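Long-range contacts in 2-aminomuconate 6-semialdehyde dehydrogenase (Burkholderia cenocepacia, PDB 4U3W), which probably catalyses the NAD+-dependent oxidation of 2-aminomuconate 6-semialdehyde to 2-aminomuconate: residues V107-R112 against T201-T206; R311-R316 against V426-D431; Q331-G336 against V390-W395. All blocks are in the same frame, centred on the assembly; numbering follows the deposited sequence. Where two conformers were deposited one is given.

Contact 1. Residues V107-R112 against T201-T206; sequences VADTGR and TPSSAT
Asp109, on the last turn of helix 99-110, takes hold of Ser203 at the N-terminal end of helix 203-214, the helix of a beta-alpha-beta unit that links the adjacent parallel strands 192-196 and 222-224. In aldehyde dehydrogenases this sheet belongs to the Rossmann-like cofactor domain, so the contact joins helix 99-110 to the start of a helix of that sheet's crossover. The two carboxylate oxygens grip the serine in different ways. Ser203 N donates to Asp109 OD2 at 2.9 Å, on the syn lone pair and nearly straight (160°). Ser203 OG donates to Asp109 OD1 at 2.8 Å, again on the syn side but 20° out of the carboxylate plane. With CG lying beside its own backbone N (chi1 -81°), the aspartate reaches both donors of one residue. OD1 also accepts from Asn41 ND2, which helps to fix the rotation of the carboxylate. A water donates to Asp109 OD2 at 2.6 Å and accepts from Ser204 N, so that it bridges the carboxylate to the next amide. The positive end of the helix probably stabilises the buried anion further. Pro202 has no hydrogen to offer and meets OD2 through its ring, CD lying 3.5 Å from that oxygen. Beside the polar grip, the methyls of Thr110 and Thr201 touch, CG2 to CG2 at 3.9 Å; a bound magnesium ion, probably the one held by Leu42 and Glu200, lies about 7 Å from the Thr201 side chain. Thr110 OG1, bonded to Glu106 O, also accepts from Arg112 N, forming an ST turn where the chain leaves the helix. At the start of the second segment, Pro202 O receives Thr206 OG1 at 2.8 Å and Thr206 N at 3.2 Å, from opposite faces of its carbonyl plane.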
loop_
_atom_site.group_PDB
_atom_site.type_symbol
_atom_site.label_atom_id
_atom_site.label_comp_id
_atom_site.label_asym_id
_atom_site.label_seq_id
_atom_site.Cartn_x
_atom_site.Cartn_y
_atom_site.Cartn_z
ATOM N N VAL A 107 -26.795 26.891 14.224
ATOM C CA VAL A 107 -26.916 27.676 15.458
ATOM C C VAL A 107 -28.344 27.618 16.051
ATOM O O VAL A 107 -28.526 27.461 17.282
ATOM C CB VAL A 107 -26.523 29.161 15.198
ATOM C CG1 VAL A 107 -26.829 29.999 16.389
ATOM C CG2 VAL A 107 -24.997 29.246 14.830
ATOM N N ALA A 108 -29.351 27.736 15.194
ATOM C CA ALA A 108 -30.740 27.757 15.708
ATOM C C ALA A 108 -31.100 26.429 16.387
ATOM O O ALA A 108 -31.707 26.432 17.467
ATOM C CB ALA A 108 -31.724 28.066 14.577
ATOM N N ASP A 109 -30.705 25.297 15.767
ATOM C CA ASP A 109 -30.952 23.958 16.308
ATOM C C ASP A 109 -30.153 23.630 17.572
ATOM O O ASP A 109 -30.667 22.959 18.473
ATOM C CB ASP A 109 -30.623 22.894 15.252
ATOM C CG ASP A 109 -31.739 22.694 14.229
ATOM O OD1 ASP A 109 -32.740 23.461 14.214
ATOM O OD2 ASP A 109 -31.542 21.799 13.372
ATOM N N THR A 110 -28.896 24.051 17.629
ATOM C CA THR A 110 -28.018 23.607 18.713
ATOM C C THR A 110 -27.627 24.657 19.754
ATOM O O THR A 110 -27.173 24.285 20.814
ATOM C CB THR A 110 -26.703 23.067 18.181
ATOM O OG1 THR A 110 -25.959 24.152 17.590
ATOM C CG2 THR A 110 -27.009 21.940 17.142
ATOM N N GLY A 111 -27.804 25.940 19.470
ATOM C CA GLY A 111 -27.384 26.989 20.401
ATOM C C GLY A 111 -25.885 27.248 20.355
ATOM O O GLY A 111 -25.363 27.994 21.160
ATOM N N ARG A 112 -25.184 26.627 19.401
ATOM C CA ARG A 112 -23.713 26.659 19.391
ATOM C C ARG A 112 -23.221 28.077 19.100
ATOM O O ARG A 112 -23.805 28.747 18.271
ATOM C CB ARG A 112 -23.164 25.701 18.323
ATOM C CG ARG A 112 -21.641 25.420 18.469
ATOM C CD ARG A 112 -21.241 24.037 17.917
ATOM N NE ARG A 112 -19.786 23.915 17.749
ATOM C CZ ARG A 112 -18.928 23.781 18.758
ATOM N NH1 ARG A 112 -19.382 23.722 19.993
ATOM N NH2 ARG A 112 -17.628 23.689 18.543
ATOM N N THR A 201 -32.247 17.950 15.707
ATOM C CA THR A 201 -31.466 18.797 14.795
ATOM C C THR A 201 -31.720 18.491 13.327
ATOM O O THR A 201 -30.841 17.967 12.589
ATOM C CB THR A 201 -29.905 18.685 15.131
ATOM O OG1 THR A 201 -29.479 17.319 15.015
ATOM C CG2 THR A 201 -29.656 19.142 16.586
ATOM N N PRO A 202 -32.929 18.853 12.858
ATOM C CA PRO A 202 -33.333 18.569 11.483
ATOM C C PRO A 202 -32.895 19.609 10.430
ATOM O O PRO A 202 -33.006 19.312 9.245
ATOM C CB PRO A 202 -34.877 18.573 11.587
ATOM C CG PRO A 202 -35.157 19.611 12.687
ATOM C CD PRO A 202 -34.056 19.350 13.689
ATOM N N SER A 203 -32.511 20.819 10.848
ATOM C CA SER A 203 -32.506 21.965 9.918
ATOM C C SER A 203 -31.367 21.955 8.904
ATOM O O SER A 203 -31.616 22.166 7.699
ATOM C CB SER A 203 -32.464 23.302 10.687
ATOM O OG SER A 203 -33.584 23.325 11.585
ATOM N N SER A 204 -30.123 21.754 9.361
ATOM C CA SER A 204 -29.008 21.763 8.410
ATOM C C SER A 204 -29.050 20.562 7.452
ATOM O O SER A 204 -28.667 20.688 6.269
ATOM C CB SER A 204 -27.646 21.850 9.138
ATOM O OG SER A 204 -27.296 20.666 9.851
ATOM N N ALA A 205 -29.530 19.412 7.913
ATOM C CA ALA A 205 -29.719 18.286 6.968
ATOM C C ALA A 205 -30.783 18.605 5.888
ATOM O O ALA A 205 -30.650 18.207 4.727
ATOM C CB ALA A 205 -30.107 17.000 7.749
ATOM N N THR A 206 -31.830 19.343 6.263
ATOM C CA THR A 206 -32.832 19.730 5.288
ATOM C C THR A 206 -32.222 20.706 4.254
ATOM O O THR A 206 -32.504 20.585 3.046
ATOM C CB THR A 206 -34.092 20.369 5.952
ATOM O OG1 THR A 206 -34.591 19.489 6.980
ATOM C CG2 THR A 206 -35.241 20.557 4.882
HETATM O O HOH W 1 -29.276 21.243 12.117
#

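Contact 2. Residues R311-R316 against V426-D431; sequences RVYVER and VKRVND
Arg311 and Tyr313 of strand 309-315 meet Arg428 and Val429 in a helix-on-sheet contact of the seven-stranded sheet. Helix 422-430 is the helix of a beta-alpha-beta crossover from strand 413-419 to strand 437-441, passing over the two strands between them, 309-315 and 277-281. Residues 426-430 run antiparallel to 311-315, the axes of these short segments 10.2 Å apart at closest approach. The Arg311 chain, bent at chi3 (-79°), brings its guanidinium edge to carbonyls of the last helical turn. NH2 donates to Val429 O at 3.1 Å, in the carbonyl plane and on a lone pair. NH1 donates less directly to Arg428 O at 3.0 Å, from a position tilted out of that carbonyl plane. The negative helix end probably suits the buried cation, whose NE is taken by Lys276 O. Arg428 CB sits over one face of the Tyr313 ring. Farther along, its guanidinium, turned 62° from the ring and salt-bridged to Asp400 and Glu424, has Tyr313 CE1 over one face. Val429 CG2 adds an apolar touch at 4.1 Å from Tyr313 CD2. The tyrosine is held as well by its hydroxyl, Tyr313 OH accepting from Arg311 NH1 at 2.9 Å.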
loop_
_atom_site.group_PDB
_atom_site.type_symbol
_atom_site.label_atom_id
_atom_site.label_comp_id
_atom_site.label_asym_id
_atom_site.label_seq_id
_atom_site.Cartn_x
_atom_site.Cartn_y
_atom_site.Cartn_z
ATOM N N ARG A 311 -12.997 12.138 32.340
ATOM C CA ARG A 311 -12.050 11.732 33.401
ATOM C C ARG A 311 -10.748 12.449 33.094
ATOM O O ARG A 311 -10.337 12.539 31.923
ATOM C CB ARG A 311 -11.771 10.209 33.450
ATOM C CG ARG A 311 -13.016 9.309 33.637
ATOM C CD ARG A 311 -12.624 7.835 33.665
ATOM N NE ARG A 311 -12.379 7.281 32.302
ATOM C CZ ARG A 311 -11.492 6.317 32.048
ATOM N NH1 ARG A 311 -10.728 5.842 33.028
ATOM N NH2 ARG A 311 -11.346 5.837 30.812
ATOM N N VAL A 312 -10.131 13.000 34.128
ATOM C CA VAL A 312 -8.783 13.587 34.001
ATOM C C VAL A 312 -7.893 12.993 35.096
ATOM O O VAL A 312 -8.340 12.884 36.250
ATOM C CB VAL A 312 -8.800 15.147 34.135
ATOM C CG1 VAL A 312 -7.375 15.737 33.881
ATOM C CG2 VAL A 312 -9.817 15.746 33.153
ATOM N N TYR A 313 -6.661 12.581 34.737
ATOM C CA TYR A 313 -5.695 12.113 35.730
ATOM C C TYR A 313 -4.435 12.977 35.670
ATOM O O TYR A 313 -3.826 13.095 34.627
ATOM C CB TYR A 313 -5.304 10.643 35.529
ATOM C CG TYR A 313 -6.509 9.669 35.547
ATOM C CD1 TYR A 313 -7.074 9.227 36.737
ATOM C CD2 TYR A 313 -7.045 9.207 34.361
ATOM C CE1 TYR A 313 -8.179 8.316 36.746
ATOM C CE2 TYR A 313 -8.154 8.310 34.342
ATOM C CZ TYR A 313 -8.704 7.886 35.544
ATOM O OH TYR A 313 -9.742 7.020 35.448
ATOM N N VAL A 314 -4.052 13.556 36.805
ATOM C CA VAL A 314 -2.924 14.494 36.842
ATOM C C VAL A 314 -1.906 13.978 37.855
ATOM O O VAL A 314 -2.271 13.568 38.955
ATOM C CB VAL A 314 -3.392 15.922 37.211
ATOM C CG1 VAL A 314 -2.220 16.919 37.262
ATOM C CG2 VAL A 314 -4.465 16.394 36.202
ATOM N N GLU A 315 -0.635 13.959 37.461
ATOM C CA GLU A 315 0.392 13.435 38.336
ATOM C C GLU A 315 0.440 14.289 39.614
ATOM O O GLU A 315 0.376 15.528 39.551
ATOM C CB GLU A 315 1.752 13.397 37.631
ATOM C CG GLU A 315 2.751 12.523 38.331
ATOM C CD GLU A 315 4.094 12.465 37.558
ATOM O OE1 GLU A 315 4.160 12.924 36.395
ATOM O OE2 GLU A 315 5.052 11.978 38.157
ATOM N N ARG A 316 0.558 13.628 40.763
ATOM C CA ARG A 316 0.310 14.292 42.044
ATOM C C ARG A 316 1.100 15.612 42.295
ATOM O O ARG A 316 0.520 16.540 42.830
ATOM C CB ARG A 316 0.571 13.306 43.207
ATOM C CG ARG A 316 -0.013 13.748 44.537
ATOM C CD ARG A 316 0.233 12.711 45.603
ATOM N NE ARG A 316 -0.378 11.426 45.281
ATOM C CZ ARG A 316 -1.659 11.133 45.487
ATOM N NH1 ARG A 316 -2.488 12.043 45.979
ATOM N NH2 ARG A 316 -2.119 9.933 45.182
ATOM N N VAL A 426 -1.851 4.082 33.372
ATOM C CA VAL A 426 -2.211 3.311 32.188
ATOM C C VAL A 426 -3.362 2.332 32.558
ATOM O O VAL A 426 -4.366 2.233 31.839
ATOM C CB VAL A 426 -0.993 2.548 31.626
ATOM C CG1 VAL A 426 -1.445 1.482 30.631
ATOM C CG2 VAL A 426 0.014 3.543 30.928
ATOM N N LYS A 427 -3.214 1.628 33.677
ATOM C CA LYS A 427 -4.253 0.721 34.150
ATOM C C LYS A 427 -5.552 1.446 34.429
ATOM O O LYS A 427 -6.639 0.933 34.081
ATOM C CB LYS A 427 -3.824 -0.027 35.412
ATOM C CG LYS A 427 -2.717 -1.030 35.170
ATOM C CD LYS A 427 -2.339 -1.759 36.465
ATOM C CE LYS A 427 -1.088 -2.615 36.280
ATOM N NZ LYS A 427 -1.337 -3.675 35.267
ATOM N N ARG A 428 -5.468 2.631 35.038
ATOM C CA ARG A 428 -6.712 3.359 35.378
ATOM C C ARG A 428 -7.451 3.860 34.106
ATOM O O ARG A 428 -8.686 3.810 33.995
ATOM C CB ARG A 428 -6.375 4.520 36.316
ATOM C CG ARG A 428 -5.795 3.987 37.625
ATOM C CD ARG A 428 -5.410 5.064 38.611
ATOM N NE ARG A 428 -6.553 5.805 39.163
ATOM C CZ ARG A 428 -6.397 6.908 39.901
ATOM N NH1 ARG A 428 -5.171 7.358 40.142
ATOM N NH2 ARG A 428 -7.438 7.567 40.381
ATOM N N VAL A 429 -6.680 4.319 33.141
ATOM C CA VAL A 429 -7.267 4.723 31.873
ATOM C C VAL A 429 -7.974 3.518 31.235
ATOM O O VAL A 429 -9.120 3.640 30.830
ATOM C CB VAL A 429 -6.190 5.304 30.898
ATOM C CG1 VAL A 429 -6.762 5.406 29.441
ATOM C CG2 VAL A 429 -5.695 6.671 31.377
ATOM N N ASN A 430 -7.320 2.349 31.208
ATOM C CA ASN A 430 -7.890 1.175 30.508
ATOM C C ASN A 430 -8.992 0.441 31.269
ATOM O O ASN A 430 -9.755 -0.355 30.677
ATOM C CB ASN A 430 -6.774 0.193 30.147
ATOM C CG ASN A 430 -5.904 0.721 29.023
ATOM O OD1 ASN A 430 -6.333 1.601 28.280
ATOM N ND2 ASN A 430 -4.676 0.206 28.904
ATOM N N ASP A 431 -9.119 0.759 32.551
ATOM C CA ASP A 431 -10.221 0.220 33.347
ATOM C C ASP A 431 -11.578 0.886 32.983
ATOM O O ASP A 431 -12.087 1.797 33.676
ATOM C CB ASP A 431 -9.895 0.377 34.833
ATOM C CG ASP A 431 -11.049 -0.042 35.716
ATOM O OD1 ASP A 431 -11.833 -0.940 35.293
ATOM O OD2 ASP A 431 -11.149 0.524 36.836
#

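Contact 3. Residues Q331-G336 against V390-W395; sequences QALRVG and VMPTIW
Leu333 and Val335 meet Pro392 and Met391 through aliphatic groups; the flat groups stand aside from this contact. Ala332 O stands 3.9 Å above one face of the Arg334 guanidinium, displaced from the centre of the group. Arg334 NH1 also donates to Gln331 O at 3.2 Å, the oxygen lying 30° out of the guanidinium plane, so the arginine folds back on its own chain. On the other segment, the indole of Trp395 turns to the ring of Phe361 on helix 351-366, their planes about 85° apart. The chain leaving helix 319-331 packs on the lead into strand 393-396 of the seven-stranded sheet. Val335 points at this lead, and its CG2 branch, beside the backbone N, lies 3.7 Å from Pro392 CD, the two side chains running alongside one another in opposite senses. Val335 CG1, anti to that N (chi1 175°), instead faces Val390 O at 4.1 Å, a long contact to one of two conformers. Leu333 CD1 meets the neighbouring ring carbon, 4.0 Å from Pro392 CG, the side chains crossing at a slant. The doubled-back Met391 chain brings SD to 3.9 Å from Val335 CG2, a less certain touch because the methionine has two conformers. Polar bonds are made within each segment or to other parts of the chain: Thr393 OG1 donates to Met391 O at 2.9 Å from above the carbonyl plane and also bonds with Gly375 N, and the Arg334 backbone pairs with Thr344 and Met345. With no charge pair or directed bond between the segments, the join rests on dispersion and burial of aliphatic carbon.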
loop_
_atom_site.group_PDB
_atom_site.type_symbol
_atom_site.label_atom_id
_atom_site.label_comp_id
_atom_site.label_asym_id
_atom_site.label_seq_id
_atom_site.Cartn_x
_atom_site.Cartn_y
_atom_site.Cartn_z
ATOM N N GLN A 331 -14.304 29.250 34.977
ATOM C CA GLN A 331 -15.144 30.356 35.442
ATOM C C GLN A 331 -15.044 31.595 34.518
ATOM O O GLN A 331 -15.897 32.492 34.581
ATOM C CB GLN A 331 -14.805 30.701 36.879
ATOM C CG GLN A 331 -15.183 29.577 37.845
ATOM C CD GLN A 331 -14.890 29.913 39.297
ATOM O OE1 GLN A 331 -14.118 30.845 39.613
ATOM N NE2 GLN A 331 -15.481 29.141 40.197
ATOM N N ALA A 332 -14.039 31.645 33.640
ATOM C CA ALA A 332 -13.995 32.728 32.661
ATOM C C ALA A 332 -14.831 32.410 31.401
ATOM O O ALA A 332 -15.049 33.262 30.557
ATOM C CB ALA A 332 -12.526 33.057 32.280
ATOM N N LEU A 333 -15.323 31.189 31.256
ATOM C CA LEU A 333 -16.251 30.924 30.158
ATOM C C LEU A 333 -17.538 31.755 30.380
ATOM O O LEU A 333 -17.900 32.074 31.516
ATOM C CB LEU A 333 -16.573 29.440 30.066
ATOM C CG LEU A 333 -15.333 28.637 29.672
ATOM C CD1 LEU A 333 -15.705 27.180 29.815
ATOM C CD2 LEU A 333 -14.892 28.970 28.229
ATOM N N ARG A 334 -18.180 32.137 29.284
ATOM C CA ARG A 334 -19.420 32.930 29.319
ATOM C C ARG A 334 -20.529 32.104 28.723
ATOM O O ARG A 334 -20.505 31.834 27.534
ATOM C CB ARG A 334 -19.252 34.229 28.522
ATOM C CG ARG A 334 -18.271 35.213 29.272
ATOM C CD ARG A 334 -18.834 35.592 30.657
ATOM N NE ARG A 334 -17.845 36.236 31.529
ATOM C CZ ARG A 334 -17.378 35.722 32.670
ATOM N NH1 ARG A 334 -17.812 34.536 33.092
ATOM N NH2 ARG A 334 -16.476 36.402 33.389
ATOM N N VAL A 335 -21.458 31.664 29.561
ATOM C CA VAL A 335 -22.532 30.755 29.133
ATOM C C VAL A 335 -23.746 31.576 28.687
ATOM O O VAL A 335 -24.260 32.377 29.449
ATOM C CB VAL A 335 -22.924 29.781 30.305
ATOM C CG1 VAL A 335 -24.154 28.871 29.932
ATOM C CG2 VAL A 335 -21.713 28.949 30.742
ATOM N N GLY A 336 -24.211 31.408 27.459
ATOM C CA GLY A 336 -25.343 32.197 27.012
ATOM C C GLY A 336 -25.720 31.978 25.558
ATOM O O GLY A 336 -25.354 30.971 24.963
ATOM N N VAL A 390 -26.534 24.723 31.284
ATOM C CA VAL A 390 -25.918 24.322 32.555
ATOM C C VAL A 390 -24.501 24.823 32.583
ATOM O O VAL A 390 -23.904 25.117 31.538
ATOM C CB VAL A 390 -25.885 22.798 32.802
ATOM C CG1 VAL A 390 -27.303 22.188 32.781
ATOM C CG2 VAL A 390 -25.005 22.124 31.767
ATOM N N MET A 391 -23.969 24.982 33.804
ATOM C CA MET A 391 -22.629 25.581 33.964
ATOM C C MET A 391 -21.520 24.536 33.788
ATOM O O MET A 391 -21.703 23.361 34.128
ATOM C CB MET A 391 -22.473 26.274 35.351
ATOM C CG MET A 391 -23.374 27.501 35.606
ATOM S SD MET A 391 -23.376 28.769 34.317
ATOM C CE MET A 391 -21.873 29.645 34.669
ATOM N N PRO A 392 -20.350 24.976 33.269
ATOM C CA PRO A 392 -19.159 24.115 33.263
ATOM C C PRO A 392 -18.867 23.582 34.661
ATOM O O PRO A 392 -18.860 24.360 35.594
ATOM C CB PRO A 392 -18.006 25.061 32.840
ATOM C CG PRO A 392 -18.630 26.322 32.364
ATOM C CD PRO A 392 -20.057 26.372 32.886
ATOM N N THR A 393 -18.602 22.289 34.801
ATOM C CA THR A 393 -18.496 21.686 36.130
ATOM C C THR A 393 -17.210 20.874 36.260
ATOM O O THR A 393 -16.817 20.205 35.325
ATOM C CB THR A 393 -19.747 20.807 36.409
ATOM O OG1 THR A 393 -20.903 21.644 36.328
ATOM C CG2 THR A 393 -19.701 20.133 37.762
ATOM N N ILE A 394 -16.529 21.008 37.399
ATOM C CA ILE A 394 -15.334 20.232 37.715
ATOM C C ILE A 394 -15.547 19.530 39.065
ATOM O O ILE A 394 -15.953 20.164 40.026
ATOM C CB ILE A 394 -14.075 21.155 37.800
ATOM C CG1 ILE A 394 -13.784 21.868 36.467
ATOM C CG2 ILE A 394 -12.836 20.404 38.304
ATOM C CD1 ILE A 394 -12.742 23.031 36.690
ATOM N N TRP A 395 -15.288 18.219 39.122
ATOM C CA TRP A 395 -15.331 17.445 40.376
ATOM C C TRP A 395 -13.943 16.919 40.770
ATOM O O TRP A 395 -13.085 16.711 39.902
ATOM C CB TRP A 395 -16.245 16.248 40.251
ATOM C CG TRP A 395 -17.689 16.577 40.006
ATOM C CD1 TRP A 395 -18.419 17.564 40.594
ATOM C CD2 TRP A 395 -18.565 15.917 39.076
ATOM N NE1 TRP A 395 -19.704 17.557 40.085
ATOM C CE2 TRP A 395 -19.815 16.552 39.159
ATOM C CE3 TRP A 395 -18.406 14.842 38.201
ATOM C CZ2 TRP A 395 -20.898 16.159 38.386
ATOM C CZ3 TRP A 395 -19.469 14.455 37.427
ATOM C CH2 TRP A 395 -20.712 15.103 37.540
#

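Contacts 1 and 2 are buried, whereas contact 3 is partly buried, its touching residues a mix of buried and partly exposed. Contacts 2 and 3 share the seven-stranded sheet, and contact 3 is nested in the chain loop that contact 2 closes; their centres are 24 Å apart. Contact 1 belongs to the other large sheet system, its centre 36 Å from that of contact 2, across the middle of the chain. The chemistry of these two is mirrored: contact 1 puts an anion at the start of a helix, contact 2 a cation at the end of one, while contact 3, where loop meets strand lead-in, relies on apolar touches alone.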